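Local atomic coordinates of polyketide synthase (PDB entry 4GOX), a protein that probably transfers a sulfo group from the nucleotide donor PAPS to an acceptor, as the sulfotransferase domain of a cyanobacterial olefin synthase. Residues L184-S187 with I188-S192; P220-V223 with L224-C228; L274-K277 with W278-I281. All blocks are in the same frame, centred on the assembly; numbering follows the deposited sequence.

The three contacts follow one another along the chain. Contact 1 lies on helix 181-202, contact 2 on helix 220-231, and contact 3 in the long loop between helices 220-231 and 289-297. Strand 208-212, at one end of the five-stranded parallel sheet, comes between contacts 1 and 2. Their centres stand 27 Å apart, against 18 Å for contacts 1 and 3 and 22 Å for contacts 2 and 3, and none touches another. The side chains of Trp189 and Pro220 lie about 10 and 9 Å from the bound adenosine-3'-5'-diphosphate, whereas Leu274 touches it: contacts 1 and 2 probably belong to the α/β framework around the nucleotide site, and contact 3 supplies a residue of the pocket.

Contact 1 of 3, residues L184-S187 with I188-S192; sequences LAES and IWRTS
Leu184 lays its CD1 branch against the end of Ile188 one helical turn later, Leu184 CD1 standing 3.7 Å from Ile188 CD1, and the two side chains meet at a slant. Ile188 CG1 lies beside the backbone N (chi1 -67°), anti to the carbonyl carbon, which folds it back along the preceding turn and brings it 3.3 Å from Leu184 O.

Further round the helix the contact is polar. Glu186 runs out extended, and its OE1 comes up at the guanidinium edge of Arg190 with the two planes 69° apart. At 3.9 Å from Glu186 OE1 to Arg190 NH1 this is a long salt bridge, and the closer partners lie elsewhere: OE1 is hydrogen-bonded to Gln288 N and Thr291 OG1, and NH1 also bonds Thr291 OG1. A bend at chi3 (63°) turns the guanidinium back, leaving Ser187 CA over one of its faces. Water 1 sits at the guanidinium edge, in plane, accepting from Arg190 NH1 at 2.9 Å and lying 2.9 Å from Ser187 OG, which is also hydrogen-bonded to Ala183 O.

Ser187 O is gripped twice by one residue. Thr191 N approaches it at 2.7 Å as the regular helix bond, and Thr191 OG1 donates at 2.7 Å from above the carbonyl plane, so the hydroxyl's proton is spent on its own helix.

The indole of Trp189 is directed to the inner side, its NE1 bonded to Arg156 O. Ala185, on Phe165, and Trp189, on Val161 and Leu294, are buried against helices 158-167 and 289-297, while Leu184 is exposed and Ser187 and Thr191 partly so; this burial pattern marks helix 181-202 as an amphipathic helix of the P-loop-type α/β fold of sulfotransferases.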
ATOM      1  N   LEU A 184       0.102 -15.048  14.655  1.00 63.23           N
ATOM      2  CA  LEU A 184      -0.694 -13.959  14.088  1.00 60.03           C
ATOM      3  C   LEU A 184       0.066 -13.247  12.957  1.00 56.73           C
ATOM      4  O   LEU A 184      -0.512 -13.013  11.901  1.00 54.76           O
ATOM      5  CB  LEU A 184      -1.177 -13.001  15.197  1.00 63.04           C
ATOM      6  CG  LEU A 184      -1.850 -11.676  14.775  1.00 68.14           C
ATOM      7  CD1 LEU A 184      -3.136 -11.920  13.961  1.00 67.52           C
ATOM      8  CD2 LEU A 184      -2.154 -10.819  15.994  1.00 75.02           C
ATOM      9  N   ALA A 185       1.361 -12.962  13.154  1.00 51.04           N
ATOM     10  CA  ALA A 185       2.215 -12.326  12.149  1.00 48.27           C
ATOM     11  C   ALA A 185       2.278 -13.213  10.890  1.00 47.80           C
ATOM     12  O   ALA A 185       2.054 -12.721   9.782  1.00 44.54           O
ATOM     13  CB  ALA A 185       3.617 -12.099  12.709  1.00 50.76           C
ATOM     14  N   GLU A 186       2.531 -14.529  11.081  1.00 44.90           N
ATOM     15  CA  GLU A 186       2.580 -15.516  10.002  1.00 42.08           C
ATOM     16  C   GLU A 186       1.227 -15.534   9.270  1.00 41.54           C
ATOM     17  O   GLU A 186       1.192 -15.469   8.040  1.00 37.44           O
ATOM     18  CB  GLU A 186       2.892 -16.901  10.574  1.00 45.55           C
ATOM     19  CG  GLU A 186       2.874 -17.980   9.503  1.00 47.71           C
ATOM     20  CD  GLU A 186       3.267 -19.367   9.953  1.00 49.51           C
ATOM     21  OE1 GLU A 186       3.163 -20.291   9.123  1.00 50.64           O
ATOM     22  OE2 GLU A 186       3.587 -19.553  11.145  1.00 54.29           O
ATOM     23  N   SER A 187       0.126 -15.618  10.038  1.00 40.44           N
ATOM     24  CA  SER A 187      -1.233 -15.616   9.500  1.00 39.90           C
ATOM     25  C   SER A 187      -1.514 -14.403   8.637  1.00 42.10           C
ATOM     26  O   SER A 187      -2.041 -14.567   7.536  1.00 40.39           O
ATOM     27  CB  SER A 187      -2.259 -15.714  10.613  1.00 44.31           C
ATOM     28  OG  SER A 187      -2.298 -17.075  10.997  1.00 58.65           O
ATOM     29  N   ILE A 188      -1.150 -13.204   9.126  1.00 38.82           N
ATOM     30  CA  ILE A 188      -1.324 -11.953   8.402  1.00 38.43           C
ATOM     31  C   ILE A 188      -0.507 -11.940   7.105  1.00 39.53           C
ATOM     32  O   ILE A 188      -1.057 -11.596   6.066  1.00 37.91           O
ATOM     33  CB  ILE A 188      -1.068 -10.704   9.296  1.00 43.72           C
ATOM     34  CG1 ILE A 188      -2.164 -10.593  10.393  1.00 46.66           C
ATOM     35  CG2 ILE A 188      -1.078  -9.423   8.444  1.00 44.86           C
ATOM     36  CD1 ILE A 188      -1.891  -9.479  11.418  1.00 55.22           C
ATOM     37  N   TRP A 189       0.762 -12.394   7.142  1.00 35.76           N
ATOM     38  CA  TRP A 189       1.577 -12.462   5.925  1.00 34.22           C
ATOM     39  C   TRP A 189       0.930 -13.414   4.908  1.00 36.42           C
ATOM     40  O   TRP A 189       0.829 -13.108   3.711  1.00 33.39           O
ATOM     41  CB  TRP A 189       2.994 -12.980   6.264  1.00 33.78           C
ATOM     42  CG  TRP A 189       3.893 -13.025   5.065  1.00 32.81           C
ATOM     43  CD1 TRP A 189       4.655 -12.010   4.569  1.00 34.71           C
ATOM     44  CD2 TRP A 189       4.084 -14.137   4.192  1.00 32.83           C
ATOM     45  NE1 TRP A 189       5.344 -12.438   3.455  1.00 33.60           N
ATOM     46  CE2 TRP A 189       5.027 -13.744   3.210  1.00 34.99           C
ATOM     47  CE3 TRP A 189       3.611 -15.469   4.187  1.00 34.25           C
ATOM     48  CZ2 TRP A 189       5.421 -14.593   2.172  1.00 33.51           C
ATOM     49  CZ3 TRP A 189       4.002 -16.307   3.157  1.00 36.00           C
ATOM     50  CH2 TRP A 189       4.906 -15.873   2.176  1.00 36.65           C
ATOM     51  N   ARG A 190       0.505 -14.580   5.392  1.00 34.46           N
ATOM     52  CA  ARG A 190      -0.072 -15.606   4.548  1.00 34.82           C
ATOM     53  C   ARG A 190      -1.413 -15.135   3.969  1.00 39.31           C
ATOM     54  O   ARG A 190      -1.607 -15.202   2.758  1.00 37.70           O
ATOM     55  CB  ARG A 190      -0.216 -16.911   5.341  1.00 34.92           C
ATOM     56  CG  ARG A 190      -0.715 -18.103   4.526  1.00 37.40           C
ATOM     57  CD  ARG A 190      -0.894 -19.333   5.382  1.00 40.67           C
ATOM     58  NE  ARG A 190      -1.921 -19.139   6.404  1.00 39.67           N
ATOM     59  CZ  ARG A 190      -1.692 -19.169   7.709  1.00 51.25           C
ATOM     60  NH1 ARG A 190      -0.475 -19.435   8.169  1.00 41.62           N
ATOM     61  NH2 ARG A 190      -2.676 -18.950   8.564  1.00 39.23           N
ATOM     62  N   THR A 191      -2.329 -14.668   4.830  1.00 38.94           N
ATOM     63  CA  THR A 191      -3.658 -14.193   4.425  1.00 39.36           C
ATOM     64  C   THR A 191      -3.555 -13.109   3.346  1.00 39.21           C
ATOM     65  O   THR A 191      -4.170 -13.247   2.288  1.00 36.05           O
ATOM     66  CB  THR A 191      -4.444 -13.717   5.655  1.00 47.06           C
ATOM     67  OG1 THR A 191      -4.503 -14.807   6.583  1.00 49.07           O
ATOM     68  CG2 THR A 191      -5.841 -13.195   5.302  1.00 41.59           C
ATOM     69  N   SER A 192      -2.760 -12.058   3.617  1.00 35.66           N
ATOM     70  CA  SER A 192      -2.573 -10.935   2.690  1.00 35.01           C
ATOM     71  C   SER A 192      -2.012 -11.393   1.364  1.00 36.23           C
ATOM     72  O   SER A 192      -2.564 -11.055   0.320  1.00 35.83           O
ATOM     73  CB  SER A 192      -1.632  -9.879   3.275  1.00 36.55           C
ATOM     74  OG  SER A 192      -2.255  -9.348   4.422  1.00 52.81           O
TER
HETATM   75  O   HOH W   1      -0.315 -19.253  11.056  1.00 55.26           O

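Contact 2 of 3, residues P220-V223 with L224-C228; sequences PRKV and LTNIC
Successive i+4 to i backbone bonds carry this first part of helix 220-231, from Leu224 N to Pro220 O at 2.8 Å through Ile227 N to Val223 O at 3.0 Å. The element is an amphipathic α-helix of the sulfotransferase fold, opened by a proline and laid beside strand 208-212 of the parallel sheet.

On its inner side, Pro220 CB meets Leu224 CD1 at 4.0 Å, a light touch. Leu224 leans more closely on the backbone: its CG lies beside its own N (chi1 -70°), which directs the chain back over Pro220 O. Leu40, Met43 and Leu44 of helix 37-45 also pack on this leucine. One step round, Val223 turns its CG1 branch, anti to the backbone N, toward the end of Ile227. These two side chains cross at an angle, with Val223 CG1 4.2 Å from Ile227 CD1, and Val211 of strand 208-212 touches both.

The outer side is polar. Arg221 points away from the following turn and forms a salt bridge through NH1 with Glu237 OE1, while Lys222 runs out extended. Arg221 O accepts two bonds from Thr225, whose hydroxyl and amide arrive from opposite faces of the carbonyl plane: OG1 lies 2.8 Å from Arg221 O, and the amide N 3.1 Å from that same oxygen.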
ATOM      1  N   PRO A 220      17.475  -1.097  -6.684  1.00 51.36           N
ATOM      2  CA  PRO A 220      16.266  -0.260  -6.827  1.00 49.57           C
ATOM      3  C   PRO A 220      16.062   0.299  -8.223  1.00 52.88           C
ATOM      4  O   PRO A 220      14.929   0.346  -8.680  1.00 50.59           O
ATOM      5  CB  PRO A 220      16.425   0.815  -5.741  1.00 50.90           C
ATOM      6  CG  PRO A 220      17.905   0.841  -5.449  1.00 56.78           C
ATOM      7  CD  PRO A 220      18.382  -0.562  -5.643  1.00 52.99           C
ATOM      8  N   ARG A 221      17.143   0.649  -8.916  1.00 50.90           N
ATOM      9  CA  ARG A 221      17.056   1.168 -10.280  1.00 52.44           C
ATOM     10  C   ARG A 221      16.381   0.181 -11.231  1.00 57.18           C
ATOM     11  O   ARG A 221      15.485   0.595 -11.950  1.00 56.83           O
ATOM     12  CB  ARG A 221      18.421   1.614 -10.812  1.00 50.87           C
ATOM     13  CG  ARG A 221      18.433   1.962 -12.310  1.00 56.33           C
ATOM     14  CD  ARG A 221      19.806   2.393 -12.818  1.00 60.49           C
ATOM     15  NE  ARG A 221      19.894   3.846 -12.771  1.00 64.75           N
ATOM     16  CZ  ARG A 221      20.426   4.516 -11.761  1.00 79.16           C
ATOM     17  NH1 ARG A 221      20.385   5.833 -11.741  1.00 59.65           N
ATOM     18  NH2 ARG A 221      20.988   3.867 -10.749  1.00 77.09           N
ATOM     19  N   LYS A 222      16.793  -1.106 -11.219  1.00 55.41           N
ATOM     20  CA  LYS A 222      16.218  -2.148 -12.077  1.00 56.35           C
ATOM     21  C   LYS A 222      14.755  -2.400 -11.748  1.00 58.91           C
ATOM     22  O   LYS A 222      13.930  -2.474 -12.660  1.00 60.15           O
ATOM     23  CB  LYS A 222      17.016  -3.454 -11.952  1.00 60.52           C
ATOM     24  CG  LYS A 222      16.560  -4.600 -12.860  1.00 71.96           C
ATOM     25  CD  LYS A 222      17.259  -5.904 -12.491  1.00 78.55           C
ATOM     26  CE  LYS A 222      16.602  -7.095 -13.145  1.00 89.39           C
ATOM     27  NZ  LYS A 222      17.107  -8.385 -12.602  1.00 94.57           N
ATOM     28  N   VAL A 223      14.439  -2.542 -10.450  1.00 52.27           N
ATOM     29  CA  VAL A 223      13.088  -2.824  -9.982  1.00 48.24           C
ATOM     30  C   VAL A 223      12.131  -1.644 -10.243  1.00 50.60           C
ATOM     31  O   VAL A 223      11.053  -1.845 -10.798  1.00 49.30           O
ATOM     32  CB  VAL A 223      13.088  -3.338  -8.515  1.00 49.46           C
ATOM     33  CG1 VAL A 223      11.665  -3.503  -7.963  1.00 46.03           C
ATOM     34  CG2 VAL A 223      13.853  -4.649  -8.412  1.00 50.09           C
ATOM     35  N   LEU A 224      12.531  -0.429  -9.863  1.00 47.95           N
ATOM     36  CA  LEU A 224      11.709   0.763 -10.081  1.00 47.35           C
ATOM     37  C   LEU A 224      11.504   1.049 -11.576  1.00 52.85           C
ATOM     38  O   LEU A 224      10.459   1.571 -11.937  1.00 52.50           O
ATOM     39  CB  LEU A 224      12.254   1.977  -9.307  1.00 47.74           C
ATOM     40  CG  LEU A 224      12.094   1.887  -7.765  1.00 51.02           C
ATOM     41  CD1 LEU A 224      13.167   2.706  -7.046  1.00 52.68           C
ATOM     42  CD2 LEU A 224      10.705   2.318  -7.327  1.00 48.95           C
ATOM     43  N   THR A 225      12.469   0.664 -12.446  1.00 51.99           N
ATOM     44  CA  THR A 225      12.330   0.805 -13.904  1.00 54.63           C
ATOM     45  C   THR A 225      11.180  -0.096 -14.368  1.00 57.50           C
ATOM     46  O   THR A 225      10.323   0.363 -15.115  1.00 57.32           O
ATOM     47  CB  THR A 225      13.677   0.542 -14.606  1.00 63.43           C
ATOM     48  OG1 THR A 225      14.516   1.669 -14.362  1.00 60.23           O
ATOM     49  CG2 THR A 225      13.547   0.309 -16.112  1.00 65.78           C
ATOM     50  N   ASN A 226      11.133  -1.350 -13.863  1.00 53.12           N
ATOM     51  CA  ASN A 226      10.068  -2.308 -14.168  1.00 52.46           C
ATOM     52  C   ASN A 226       8.702  -1.793 -13.683  1.00 53.02           C
ATOM     53  O   ASN A 226       7.695  -1.965 -14.386  1.00 53.44           O
ATOM     54  CB  ASN A 226      10.360  -3.670 -13.543  1.00 54.23           C
ATOM     55  CG  ASN A 226      11.542  -4.387 -14.130  1.00 86.34           C
ATOM     56  OD1 ASN A 226      11.878  -4.249 -15.313  1.00 95.79           O
ATOM     57  ND2 ASN A 226      12.178  -5.212 -13.319  1.00 75.97           N
ATOM     58  N   ILE A 227       8.671  -1.170 -12.491  1.00 46.55           N
ATOM     59  CA  ILE A 227       7.444  -0.603 -11.905  1.00 44.36           C
ATOM     60  C   ILE A 227       6.951   0.549 -12.803  1.00 49.95           C
ATOM     61  O   ILE A 227       5.762   0.598 -13.112  1.00 47.76           O
ATOM     62  CB  ILE A 227       7.636  -0.181 -10.423  1.00 43.96           C
ATOM     63  CG1 ILE A 227       7.899  -1.415  -9.535  1.00 41.03           C
ATOM     64  CG2 ILE A 227       6.423   0.599  -9.922  1.00 42.50           C
ATOM     65  CD1 ILE A 227       8.256  -1.092  -8.098  1.00 41.80           C
ATOM     66  N   CYS A 228       7.887   1.434 -13.252  1.00 48.94           N
ATOM     67  CA  CYS A 228       7.623   2.554 -14.153  1.00 52.46           C
ATOM     68  C   CYS A 228       7.040   2.073 -15.493  1.00 58.48           C
ATOM     69  O   CYS A 228       6.082   2.672 -16.002  1.00 58.27           O
ATOM     70  CB  CYS A 228       8.888   3.392 -14.361  1.00 54.99           C
ATOM     71  SG  CYS A 228       9.308   4.447 -12.948  1.00 57.37           S
TER

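Contact 3 of 3, residues L274-K277 with W278-I281; sequences LADK and WRSI. With A3P (adenosine-3'-5'-diphosphate), chain B.
Asp276 and Arg279 run side by side, joined by a salt bridge in which Asp276 OD2 is 2.9 Å from Arg279 NE. The carboxylate and guanidinium planes stand 86° apart; OD2 is the carboxylate oxygen that meets NE. Water 2 donates to that OD2, lies in plane at the guanidinium edge and accepts a weak bond from Trp278 NE1, bridging Asp276 and Trp278.

The tight part is at Trp278. With CG set between the backbone N and carbonyl carbon (chi1 62°), its ring takes Arg279 CG over its centre, 3.4 Å above the plane; His157 stacks with the indole and Tyr159 touches it. An alanine here is likely to leave His157 without its stacking partner and the aliphatic part of Arg279 without the ring it rests on.

The backbone makes a short 3-10 turn, with Ser280 N bonded to Lys277 O at 3.1 Å. Just before it, Leu274 belongs to the nucleotide pocket of the sulfotransferase fold: Leu274 CD1 lies over the adenine face, 3.4 Å from A3P N3.

Toward solvent the packing is looser: Lys277 and Ser280 are exposed, and the Ser280 side chain comes no nearer to residues 274-277 than 4.2 Å, CB to Lys277 O.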
ATOM      1  N   LEU A 274      18.837  -4.576   5.180  1.00 65.50           N
ATOM      2  CA  LEU A 274      17.512  -4.912   5.720  1.00 63.17           C
ATOM      3  C   LEU A 274      16.840  -6.085   5.010  1.00 65.77           C
ATOM      4  O   LEU A 274      16.013  -6.763   5.621  1.00 65.10           O
ATOM      5  CB  LEU A 274      16.586  -3.688   5.840  1.00 61.38           C
ATOM      6  CG  LEU A 274      17.065  -2.572   6.776  1.00 68.52           C
ATOM      7  CD1 LEU A 274      16.305  -1.314   6.538  1.00 67.06           C
ATOM      8  CD2 LEU A 274      16.958  -2.974   8.247  1.00 73.73           C
ATOM      9  N   ALA A 275      17.244  -6.371   3.751  1.00 62.41           N
ATOM     10  CA  ALA A 275      16.754  -7.518   2.980  1.00 61.07           C
ATOM     11  C   ALA A 275      17.210  -8.820   3.641  1.00 69.22           C
ATOM     12  O   ALA A 275      16.395  -9.713   3.840  1.00 67.28           O
ATOM     13  CB  ALA A 275      17.282  -7.466   1.555  1.00 61.73           C
ATOM     14  N   ASP A 276      18.497  -8.894   4.040  1.00 71.22           N
ATOM     15  CA  ASP A 276      19.113 -10.071   4.652  1.00 75.35           C
ATOM     16  C   ASP A 276      18.815 -10.290   6.150  1.00 83.59           C
ATOM     17  O   ASP A 276      19.511 -11.069   6.804  1.00 86.79           O
ATOM     18  CB  ASP A 276      20.623 -10.109   4.338  1.00 80.95           C
ATOM     19  CG  ASP A 276      20.942 -10.149   2.853  1.00 93.88           C
ATOM     20  OD1 ASP A 276      21.695  -9.268   2.383  1.00 97.20           O
ATOM     21  OD2 ASP A 276      20.430 -11.057   2.157  1.00 97.62           O
ATOM     22  N   LYS A 277      17.759  -9.637   6.679  1.00 80.58           N
ATOM     23  CA  LYS A 277      17.302  -9.793   8.070  1.00 82.63           C
ATOM     24  C   LYS A 277      16.792 -11.233   8.326  1.00 86.41           C
ATOM     25  O   LYS A 277      17.138 -11.827   9.355  1.00 88.56           O
ATOM     26  CB  LYS A 277      16.197  -8.763   8.396  1.00 83.54           C
ATOM     27  CG  LYS A 277      16.389  -8.067   9.747  1.00103.59           C
ATOM     28  CD  LYS A 277      17.342  -6.871   9.667  1.00114.39           C
ATOM     29  CE  LYS A 277      17.540  -6.216  11.010  1.00126.85           C
ATOM     30  NZ  LYS A 277      18.364  -4.983  10.906  1.00136.60           N
ATOM     31  N   TRP A 278      16.024 -11.807   7.349  1.00 79.95           N
ATOM     32  CA  TRP A 278      15.474 -13.171   7.380  1.00 80.18           C
ATOM     33  C   TRP A 278      16.507 -14.274   7.612  1.00 88.29           C
ATOM     34  O   TRP A 278      16.115 -15.414   7.884  1.00 88.45           O
ATOM     35  CB  TRP A 278      14.693 -13.478   6.093  1.00 76.48           C
ATOM     36  CG  TRP A 278      15.497 -13.449   4.827  1.00 78.26           C
ATOM     37  CD1 TRP A 278      15.560 -12.425   3.928  1.00 79.57           C
ATOM     38  CD2 TRP A 278      16.229 -14.540   4.243  1.00 80.92           C
ATOM     39  NE1 TRP A 278      16.352 -12.777   2.859  1.00 80.63           N
ATOM     40  CE2 TRP A 278      16.787 -14.069   3.032  1.00 85.00           C
ATOM     41  CE3 TRP A 278      16.510 -15.859   4.650  1.00 85.30           C
ATOM     42  CZ2 TRP A 278      17.627 -14.865   2.232  1.00 86.87           C
ATOM     43  CZ3 TRP A 278      17.352 -16.639   3.863  1.00 89.48           C
ATOM     44  CH2 TRP A 278      17.897 -16.142   2.670  1.00 89.80           C
ATOM     45  N   ARG A 279      17.817 -13.940   7.448  1.00 87.48           N
ATOM     46  CA  ARG A 279      18.962 -14.840   7.566  1.00 91.50           C
ATOM     47  C   ARG A 279      19.438 -15.022   9.000  1.00100.27           C
ATOM     48  O   ARG A 279      19.825 -16.133   9.375  1.00102.83           O
ATOM     49  CB  ARG A 279      20.119 -14.370   6.674  1.00 92.08           C
ATOM     50  CG  ARG A 279      19.735 -14.166   5.213  1.00 99.86           C
ATOM     51  CD  ARG A 279      20.954 -14.191   4.322  1.00114.41           C
ATOM     52  NE  ARG A 279      20.632 -13.820   2.944  1.00121.68           N
ATOM     53  CZ  ARG A 279      21.376 -14.140   1.890  1.00134.23           C
ATOM     54  NH1 ARG A 279      22.492 -14.844   2.045  1.00123.35           N
ATOM     55  NH2 ARG A 279      21.009 -13.763   0.672  1.00115.25           N
ATOM     56  N   SER A 280      19.409 -13.942   9.804  1.00 98.08           N
ATOM     57  CA  SER A 280      19.829 -13.984  11.206  1.00102.37           C
ATOM     58  C   SER A 280      18.653 -14.300  12.161  1.00107.10           C
ATOM     59  O   SER A 280      18.799 -14.166  13.380  1.00109.39           O
ATOM     60  CB  SER A 280      20.540 -12.687  11.589  1.00107.71           C
ATOM     61  OG  SER A 280      21.514 -12.905  12.599  1.00122.37           O
ATOM     62  N   ILE A 281      17.536 -14.780  11.618  1.00102.24           N
ATOM     63  CA  ILE A 281      16.379 -15.110  12.459  1.00102.21           C
ATOM     64  C   ILE A 281      15.943 -16.582  12.527  1.00107.15           C
ATOM     65  O   ILE A 281      15.918 -17.296  11.526  1.00105.62           O
ATOM     66  CB  ILE A 281      15.148 -14.244  12.120  1.00100.86           C
ATOM     67  CG1 ILE A 281      14.319 -14.008  13.380  1.00102.53           C
ATOM     68  CG2 ILE A 281      14.296 -14.919  11.081  1.00 97.71           C
ATOM     69  CD1 ILE A 281      15.023 -14.422  14.658  1.00114.63           C
TER
HETATM   70  P1  A3P B 401      11.779  -2.719  10.196  1.00 53.27           P
HETATM   71  O1P A3P B 401      10.993  -3.437  11.266  1.00 51.26           O
HETATM   72  O2P A3P B 401      11.958  -1.250  10.520  1.00 59.43           O
HETATM   73  O3P A3P B 401      12.992  -3.448   9.688  1.00 51.94           O
HETATM   74  P2  A3P B 401       6.157  -1.249   5.842  1.00 41.91           P
HETATM   75  O4P A3P B 401       5.416  -2.036   4.797  1.00 42.54           O
HETATM   76  O5P A3P B 401       5.630  -1.328   7.241  1.00 41.96           O
HETATM   77  O6P A3P B 401       6.497   0.148   5.377  1.00 44.54           O
HETATM   78  O5' A3P B 401       7.598  -1.943   5.958  1.00 43.47           O
HETATM   79  C5' A3P B 401       8.484  -1.624   7.043  1.00 42.40           C
HETATM   80  C4' A3P B 401       9.869  -2.181   6.732  1.00 42.93           C
HETATM   81  O4' A3P B 401      10.414  -1.625   5.542  1.00 43.45           O
HETATM   82  C3' A3P B 401      10.923  -1.876   7.779  1.00 44.91           C
HETATM   83  O3' A3P B 401      10.810  -2.753   8.895  1.00 52.41           O
HETATM   84  C2' A3P B 401      12.219  -2.027   7.012  1.00 44.90           C
HETATM   85  O2' A3P B 401      12.739  -3.357   7.080  1.00 47.39           O
HETATM   86  C1' A3P B 401      11.841  -1.717   5.573  1.00 46.46           C
HETATM   87  N9  A3P B 401      12.449  -0.408   5.242  1.00 50.47           N
HETATM   88  C8  A3P B 401      12.023   0.801   5.708  1.00 51.19           C
HETATM   89  N7  A3P B 401      12.818   1.798   5.259  1.00 52.04           N
HETATM   90  C5  A3P B 401      13.770   1.223   4.502  1.00 50.74           C
HETATM   91  C6  A3P B 401      14.951   1.706   3.760  1.00 49.96           C
HETATM   92  N6  A3P B 401      15.203   3.028   3.731  1.00 50.00           N
HETATM   93  N1  A3P B 401      15.709   0.800   3.093  1.00 51.52           N
HETATM   94  C2  A3P B 401      15.424  -0.527   3.103  1.00 51.35           C
HETATM   95  N3  A3P B 401      14.383  -1.046   3.795  1.00 50.19           N
HETATM   96  C4  A3P B 401      13.535  -0.234   4.492  1.00 49.98           C
HETATM   97  O   HOH W   2      18.097 -11.318   0.284  1.00 66.33           O